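Side-chain contacts in terminal uridylyltransferase 1 (Trypanosoma brucei, PDB 5HZD), which catalyses the addition of uridines from UTP to the 3' end of guide RNAs, ribosomal RNAs and some messenger RNAs in mitochondrial RNA editing: residues S81-Q84 and E85-A89; C276-E279 and L280-I283; T151-L154 and R155-G158. One frame throughout, in Å; residues are numbered along the deposited sequence. Where two conformers were deposited one is given.

Contact 1 of 3, residues S81-Q84 and E85-A89; sequences SKMQ and EAHRA
K82 and E85, three residues apart near the start of helix 80-100 of the palm-like nucleotidyltransferase domain, form an i to i+3 salt bridge. The lysine NZ reaches both carboxylate oxygens of E85, 3.0 Å to OE2 and 3.1 Å to OE1, but the hydrogen bonds within the pair are weak. K82 leaves the backbone away from E85; bends at chi2 and chi3, both 62°, fold the chain back and lay its CD 3.6 Å from OE1 of E85. The glutamate runs extended beyond CG to meet it.

On another side of the helix M83 crosses the H87 imidazole: its CG lies 3.5 Å from NE2 of H87, while SD stands obliquely to the ring, 4.8 Å from its centroid. Q84 lends its CA to one face of the same ring in a CH-pi contact, and the carbonyl oxygen of M83 sits over a face near the rim. That oxygen also accepts the backbone N-H of H87, 3.2 Å away and in the carbonyl plane, a helical i+4 to i bond that holds the H87 backbone. Outside the helix, H87 NE2 is hydrogen-bonded to the carbonyl of P373, and the buried A86 packs on W118 beside I124, by similarity a UTP-site residue.

R88 lays one guanidinium face over the carbonyl oxygen of Q84, while its NE forms a salt bridge with E279. One water in the guanidinium plane closes the arrangement, accepting from R88 NH2 at 2.7 Å and donating to the carbonyl oxygen of S81 at 2.8 Å.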
loop_
_atom_site.group_PDB
_atom_site.type_symbol
_atom_site.label_atom_id
_atom_site.label_comp_id
_atom_site.label_asym_id
_atom_site.label_seq_id
_atom_site.Cartn_x
_atom_site.Cartn_y
_atom_site.Cartn_z
ATOM N N SER A 81 13.070 -9.484 -11.148
ATOM C CA SER A 81 14.330 -8.875 -10.709
ATOM C C SER A 81 14.127 -7.575 -9.968
ATOM O O SER A 81 14.821 -7.282 -8.993
ATOM C CB SER A 81 15.258 -8.664 -11.904
ATOM O OG SER A 81 15.633 -9.911 -12.435
ATOM N N LYS A 82 13.175 -6.772 -10.427
ATOM C CA LYS A 82 12.835 -5.544 -9.729
ATOM C C LYS A 82 12.231 -5.845 -8.359
ATOM O O LYS A 82 12.557 -5.194 -7.378
ATOM C CB LYS A 82 11.888 -4.693 -10.595
ATOM C CG LYS A 82 11.554 -3.343 -9.986
ATOM C CD LYS A 82 12.800 -2.456 -9.807
ATOM C CE LYS A 82 13.453 -2.137 -11.106
ATOM N NZ LYS A 82 14.722 -1.381 -10.856
ATOM N N MET A 83 11.364 -6.849 -8.268
ATOM C CA MET A 83 10.849 -7.233 -6.954
ATOM C C MET A 83 11.992 -7.619 -6.017
ATOM O O MET A 83 11.966 -7.299 -4.808
ATOM C CB MET A 83 9.844 -8.381 -7.091
ATOM C CG MET A 83 9.411 -8.933 -5.731
ATOM S SD MET A 83 8.219 -7.929 -4.857
ATOM C CE MET A 83 6.700 -8.648 -5.514
ATOM N N GLN A 84 12.998 -8.296 -6.557
ATOM C CA GLN A 84 14.098 -8.738 -5.704
ATOM C C GLN A 84 14.946 -7.566 -5.194
ATOM O O GLN A 84 15.593 -7.686 -4.145
ATOM C CB GLN A 84 14.910 -9.811 -6.412
ATOM C CG GLN A 84 14.062 -11.093 -6.572
ATOM C CD GLN A 84 14.744 -12.151 -7.406
ATOM O OE1 GLN A 84 15.273 -11.865 -8.487
ATOM N NE2 GLN A 84 14.741 -13.385 -6.913
ATOM N N GLU A 85 14.890 -6.402 -5.860
ATOM C CA GLU A 85 15.523 -5.230 -5.287
ATOM C C GLU A 85 14.886 -4.816 -3.974
ATOM O O GLU A 85 15.601 -4.416 -3.036
ATOM C CB GLU A 85 15.509 -4.042 -6.246
ATOM C CG GLU A 85 16.347 -4.294 -7.467
ATOM C CD GLU A 85 16.269 -3.150 -8.480
ATOM O OE1 GLU A 85 15.876 -2.029 -8.082
ATOM O OE2 GLU A 85 16.588 -3.406 -9.674
ATOM N N ALA A 86 13.551 -4.920 -3.884
ATOM C CA ALA A 86 12.860 -4.652 -2.617
ATOM C C ALA A 86 13.238 -5.702 -1.552
ATOM O O ALA A 86 13.388 -5.369 -0.381
ATOM C CB ALA A 86 11.308 -4.605 -2.818
ATOM N N HIS A 87 13.391 -6.954 -1.966
ATOM C CA HIS A 87 13.851 -8.006 -1.054
ATOM C C HIS A 87 15.213 -7.660 -0.454
ATOM O O HIS A 87 15.453 -7.851 0.754
ATOM C CB HIS A 87 13.959 -9.360 -1.741
ATOM C CG HIS A 87 12.660 -9.911 -2.246
ATOM N ND1 HIS A 87 12.594 -11.127 -2.884
ATOM C CD2 HIS A 87 11.392 -9.442 -2.176
ATOM C CE1 HIS A 87 11.337 -11.376 -3.212
ATOM N NE2 HIS A 87 10.590 -10.375 -2.802
ATOM N N ARG A 88 16.119 -7.179 -1.291
ATOM C CA ARG A 88 17.438 -6.825 -0.788
ATOM C C ARG A 88 17.343 -5.639 0.164
ATOM O O ARG A 88 18.009 -5.615 1.221
ATOM C CB ARG A 88 18.381 -6.540 -1.942
ATOM C CG ARG A 88 18.630 -7.802 -2.754
ATOM C CD ARG A 88 19.826 -7.720 -3.676
ATOM N NE ARG A 88 19.548 -6.868 -4.816
ATOM C CZ ARG A 88 18.959 -7.267 -5.937
ATOM N NH1 ARG A 88 18.587 -8.541 -6.104
ATOM N NH2 ARG A 88 18.755 -6.383 -6.909
ATOM N N ALA A 89 16.530 -4.633 -0.187
ATOM C CA ALA A 89 16.352 -3.506 0.719
ATOM C C ALA A 89 15.820 -3.932 2.083
ATOM O O ALA A 89 16.248 -3.417 3.119
ATOM C CB ALA A 89 15.423 -2.433 0.087
HETATM O O HOH W 1 17.470 -8.074 -8.552
#

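Contact 2 of 3, residues C276-E279 and L280-I283; sequences CRPE and LYNI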
loop_
_atom_site.group_PDB
_atom_site.type_symbol
_atom_site.label_atom_id
_atom_site.label_comp_id
_atom_site.label_asym_id
_atom_site.label_seq_id
_atom_site.Cartn_x
_atom_site.Cartn_y
_atom_site.Cartn_z
ATOM N N CYS A 276 25.462 6.317 -5.787
ATOM C CA CYS A 276 25.462 4.904 -6.141
ATOM C C CYS A 276 25.580 4.034 -4.884
ATOM O O CYS A 276 26.682 3.791 -4.386
ATOM C CB CYS A 276 26.627 4.619 -7.081
ATOM S SG CYS A 276 26.598 2.983 -7.792
ATOM N N ARG A 277 24.441 3.552 -4.394
ATOM C CA ARG A 277 24.371 2.976 -3.050
ATOM C C ARG A 277 23.495 1.731 -3.031
ATOM O O ARG A 277 22.773 1.446 -4.010
ATOM C CB ARG A 277 23.790 4.046 -2.109
ATOM C CG ARG A 277 24.736 5.239 -1.861
ATOM C CD ARG A 277 24.095 6.299 -0.971
ATOM N NE ARG A 277 25.130 7.043 -0.256
ATOM C CZ ARG A 277 24.882 7.840 0.782
ATOM N NH1 ARG A 277 23.623 8.016 1.184
ATOM N NH2 ARG A 277 25.882 8.466 1.400
ATOM N N PRO A 278 23.531 0.983 -1.917
ATOM C CA PRO A 278 22.614 -0.146 -1.729
ATOM C C PRO A 278 21.119 0.224 -1.890
ATOM O O PRO A 278 20.725 1.389 -1.669
ATOM C CB PRO A 278 22.886 -0.572 -0.284
ATOM C CG PRO A 278 24.354 -0.221 -0.090
ATOM C CD PRO A 278 24.527 1.082 -0.821
ATOM N N GLU A 279 20.316 -0.763 -2.273
ATOM C CA GLU A 279 18.876 -0.586 -2.575
ATOM C C GLU A 279 18.087 0.261 -1.569
ATOM O O GLU A 279 17.260 1.107 -1.954
ATOM C CB GLU A 279 18.214 -1.961 -2.773
ATOM C CG GLU A 279 18.602 -2.692 -4.082
ATOM C CD GLU A 279 19.918 -3.474 -4.020
ATOM O OE1 GLU A 279 20.648 -3.447 -2.989
ATOM O OE2 GLU A 279 20.265 -4.139 -5.019
ATOM N N LEU A 280 18.332 0.053 -0.275
ATOM C CA LEU A 280 17.542 0.716 0.756
ATOM C C LEU A 280 17.653 2.243 0.659
ATOM O O LEU A 280 16.713 2.980 1.010
ATOM C CB LEU A 280 17.987 0.215 2.137
ATOM C CG LEU A 280 17.163 0.733 3.306
ATOM C CD1 LEU A 280 15.730 0.182 3.263
ATOM C CD2 LEU A 280 17.807 0.428 4.652
ATOM N N TYR A 281 18.780 2.724 0.152
ATOM C CA TYR A 281 18.997 4.175 0.047
ATOM C C TYR A 281 18.225 4.786 -1.108
ATOM O O TYR A 281 18.065 6.005 -1.188
ATOM C CB TYR A 281 20.489 4.489 -0.170
ATOM C CG TYR A 281 21.376 4.171 0.988
ATOM C CD1 TYR A 281 21.704 5.150 1.932
ATOM C CD2 TYR A 281 21.899 2.897 1.161
ATOM C CE1 TYR A 281 22.540 4.853 2.996
ATOM C CE2 TYR A 281 22.728 2.593 2.246
ATOM C CZ TYR A 281 23.040 3.566 3.154
ATOM O OH TYR A 281 23.882 3.213 4.194
ATOM N N ASN A 282 17.744 3.955 -2.017
ATOM C CA ASN A 282 17.249 4.420 -3.295
ATOM C C ASN A 282 15.736 4.326 -3.437
ATOM O O ASN A 282 15.186 4.692 -4.477
ATOM C CB ASN A 282 17.885 3.584 -4.405
ATOM C CG ASN A 282 19.393 3.669 -4.400
ATOM O OD1 ASN A 282 19.966 4.684 -4.003
ATOM N ND2 ASN A 282 20.053 2.606 -4.857
ATOM N N ILE A 283 15.062 3.821 -2.414
ATOM C CA ILE A 283 13.640 3.604 -2.491
ATOM C C ILE A 283 12.865 4.420 -1.458
ATOM O O ILE A 283 13.318 4.607 -0.329
ATOM C CB ILE A 283 13.306 2.103 -2.341
ATOM C CG1 ILE A 283 13.719 1.577 -0.987
ATOM C CG2 ILE A 283 13.939 1.281 -3.471
ATOM C CD1 ILE A 283 13.159 0.186 -0.744
HETATM O O HOH W 2 22.338 3.458 -6.684
#
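The loop joining strand 267-271 to strand 285-288 makes a tight turn at residues 278-282, with R277 and P278 leading into it and the Y281 side chain folded back against both. Two backbone bonds shape the turn, each from residue i+3 to i: Y281 N to P278 O at 3.0 Å and N282 N to E279 O at 2.9 Å. In both the donor stands well above the carbonyl plane.

P278 and Y281 lie side by side and point the same way, with CD of the proline 3.8 Å from CD2 of the tyrosine. The carbonyl oxygen of P278 meets the ring at its edge, in the ring plane. R277 crosses Y281 at about a right angle: its chain, extended from CG to NE, passes the ring so that CD and NH1 both come near CD1, NH1 at 3.5 Å, with guanidinium and ring planes 63° apart. The arginine is held by H273 O at NE and probably by G158 O at NH1, the tyrosine by a probable hydrogen bond from its OH to V157 O and a stack with F159.

N282 turns its amide back over the loop. With CG anti to the carbonyl carbon (chi1 -59°), ND2 donates to the R277 carbonyl oxygen at 3.1 Å, though from above the carbonyl plane and along a bent path (138°). A water 3.1 Å from R277 N accepts from that N-H and, weakly, from ND2.

The E279 carboxylate also takes hydrogen bonds at OE1 from T247 and Q92, while I283 packs near I124, a probable UTP-site residue. Two successive i+3 to i bonds make a pair of overlapping turns, 278-281 and 279-282, here leading into a central strand of the nucleotidyltransferase palm sheet.

Contact 3 of 3, residues T151-L154 and R155-G158; sequences TELL and RRVG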
loop_
_atom_site.group_PDB
_atom_site.type_symbol
_atom_site.label_atom_id
_atom_site.label_comp_id
_atom_site.label_asym_id
_atom_site.label_seq_id
_atom_site.Cartn_x
_atom_site.Cartn_y
_atom_site.Cartn_z
ATOM N N THR A 151 15.899 6.063 13.524
ATOM C CA THR A 151 16.384 7.213 12.760
ATOM C C THR A 151 17.875 7.443 12.976
ATOM O O THR A 151 18.601 7.638 12.013
ATOM C CB THR A 151 15.590 8.460 13.086
ATOM O OG1 THR A 151 14.238 8.205 12.698
ATOM C CG2 THR A 151 16.097 9.655 12.247
ATOM N N GLU A 152 18.324 7.353 14.221
ATOM C CA GLU A 152 19.734 7.601 14.521
ATOM C C GLU A 152 20.629 6.523 13.928
ATOM O O GLU A 152 21.698 6.818 13.407
ATOM C CB GLU A 152 19.949 7.677 16.033
ATOM C CG GLU A 152 21.394 7.826 16.444
ATOM C CD GLU A 152 21.968 9.197 16.120
ATOM O OE1 GLU A 152 21.212 10.091 15.658
ATOM O OE2 GLU A 152 23.197 9.379 16.314
ATOM N N LEU A 153 20.195 5.275 13.994
ATOM C CA LEU A 153 20.979 4.204 13.364
ATOM C C LEU A 153 21.105 4.404 11.855
ATOM O O LEU A 153 22.190 4.190 11.262
ATOM C CB LEU A 153 20.376 2.817 13.660
ATOM C CG LEU A 153 20.455 2.352 15.114
ATOM C CD1 LEU A 153 19.747 1.004 15.301
ATOM C CD2 LEU A 153 21.918 2.277 15.595
ATOM N N LEU A 154 20.014 4.812 11.211
ATOM C CA LEU A 154 20.059 5.085 9.782
ATOM C C LEU A 154 20.995 6.259 9.443
ATOM O O LEU A 154 21.778 6.168 8.513
ATOM C CB LEU A 154 18.653 5.330 9.251
ATOM C CG LEU A 154 17.753 4.102 9.261
ATOM C CD1 LEU A 154 16.310 4.555 9.095
ATOM C CD2 LEU A 154 18.160 3.093 8.144
ATOM N N ARG A 155 20.954 7.324 10.232
ATOM C CA ARG A 155 21.849 8.467 10.048
ATOM C C ARG A 155 23.302 7.978 10.118
ATOM O O ARG A 155 24.146 8.402 9.328
ATOM C CB ARG A 155 21.587 9.516 11.142
ATOM C CG ARG A 155 22.360 10.814 11.011
ATOM C CD ARG A 155 22.198 11.672 12.276
ATOM N NE ARG A 155 23.495 12.047 12.850
ATOM C CZ ARG A 155 24.210 11.279 13.673
ATOM N NH1 ARG A 155 23.766 10.084 14.027
ATOM N NH2 ARG A 155 25.374 11.707 14.144
ATOM N N ARG A 156 23.585 7.060 11.033
ATOM C CA ARG A 156 24.977 6.654 11.285
ATOM C C ARG A 156 25.501 5.696 10.203
ATOM O O ARG A 156 26.709 5.479 10.078
ATOM C CB ARG A 156 25.113 5.986 12.663
ATOM C CG ARG A 156 24.917 6.892 13.885
ATOM C CD ARG A 156 25.228 6.091 15.186
ATOM N NE ARG A 156 24.103 6.016 16.132
ATOM C CZ ARG A 156 23.899 5.034 17.021
ATOM N NH1 ARG A 156 22.838 5.070 17.841
ATOM N NH2 ARG A 156 24.743 4.006 17.100
ATOM N N VAL A 157 24.605 5.098 9.429
ATOM C CA VAL A 157 25.038 4.194 8.338
ATOM C C VAL A 157 25.018 4.943 7.001
ATOM O O VAL A 157 25.303 4.362 5.950
ATOM C CB VAL A 157 24.187 2.877 8.334
ATOM C CG1 VAL A 157 22.854 3.056 7.663
ATOM C CG2 VAL A 157 24.932 1.722 7.710
ATOM N N GLY A 158 24.703 6.237 7.045
ATOM C CA GLY A 158 24.821 7.109 5.888
ATOM C C GLY A 158 23.572 7.783 5.341
ATOM O O GLY A 158 23.636 8.497 4.338
#
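The R156 guanidinium has CD2 of L153 over one face, 3.4 Å above the plane and offset toward the rim, and CG of E152 at its edge, in plane and 3.3 Å from NE. The residues occupy the last turns of helix 143-156, which ends in a Schellman motif. R156 bends at chi3 (-121°), and its chain crosses the leucine obliquely; the L153 side chain also packs on V96, R99 and W100 of helix 80-100.

E152 is shared by two arginines in a salt-bridge network. R156 crosses it at about a right angle, and its NE gives OE2 a weak bond, 3.5 Å long. R155 instead lies alongside, with NH1 turned to OE2; NH1 is crowded against the carboxylate in the model, which leaves both the spacing and the tilt of that salt bridge doubtful. Attached with its CG anti to the backbone N (chi1 176°) and bent at chi2, E152 brings OE2 within reach of both arginines, whose joint presence would be expected to stabilise its negative charge.

Beneath these side chains the helix is drawn together by R155 N to T151 O and R156 N to E152 O, both 3.0 Å. On the inward side L154 packs on V96, on L164 of strand 164-167 and on F159. G158, with positive phi, takes the chain out of the helix. In the last turn V157 N donates to L154 O at 3.2 Å, the donor well above the carbonyl plane, and CG1 of V157 comes within 3.4 Å of the same oxygen.

Overall arrangement
From the N terminus the three contacts follow in series, each within one continuous piece of chain; none nests in or crosses another. Contact 1 lies early in helix 80-100, contact 3 closes the end of helix 143-156 before strand 164-167, and contact 2 forms the turn before strand 285-288. Contact 2 joins the other two, whose nearest atoms are about 8 Å apart. Toward contact 1, packing of I283 CD1 on A89 CB, 3.6 Å apart, adds to the R88-E279 ion pair; toward contact 3, probable hydrogen bonds run from Y281 and R277 to residues 157-158. Helix 80-100 and the end of helix 143-156 are thus tied to the loop entering a central palm strand.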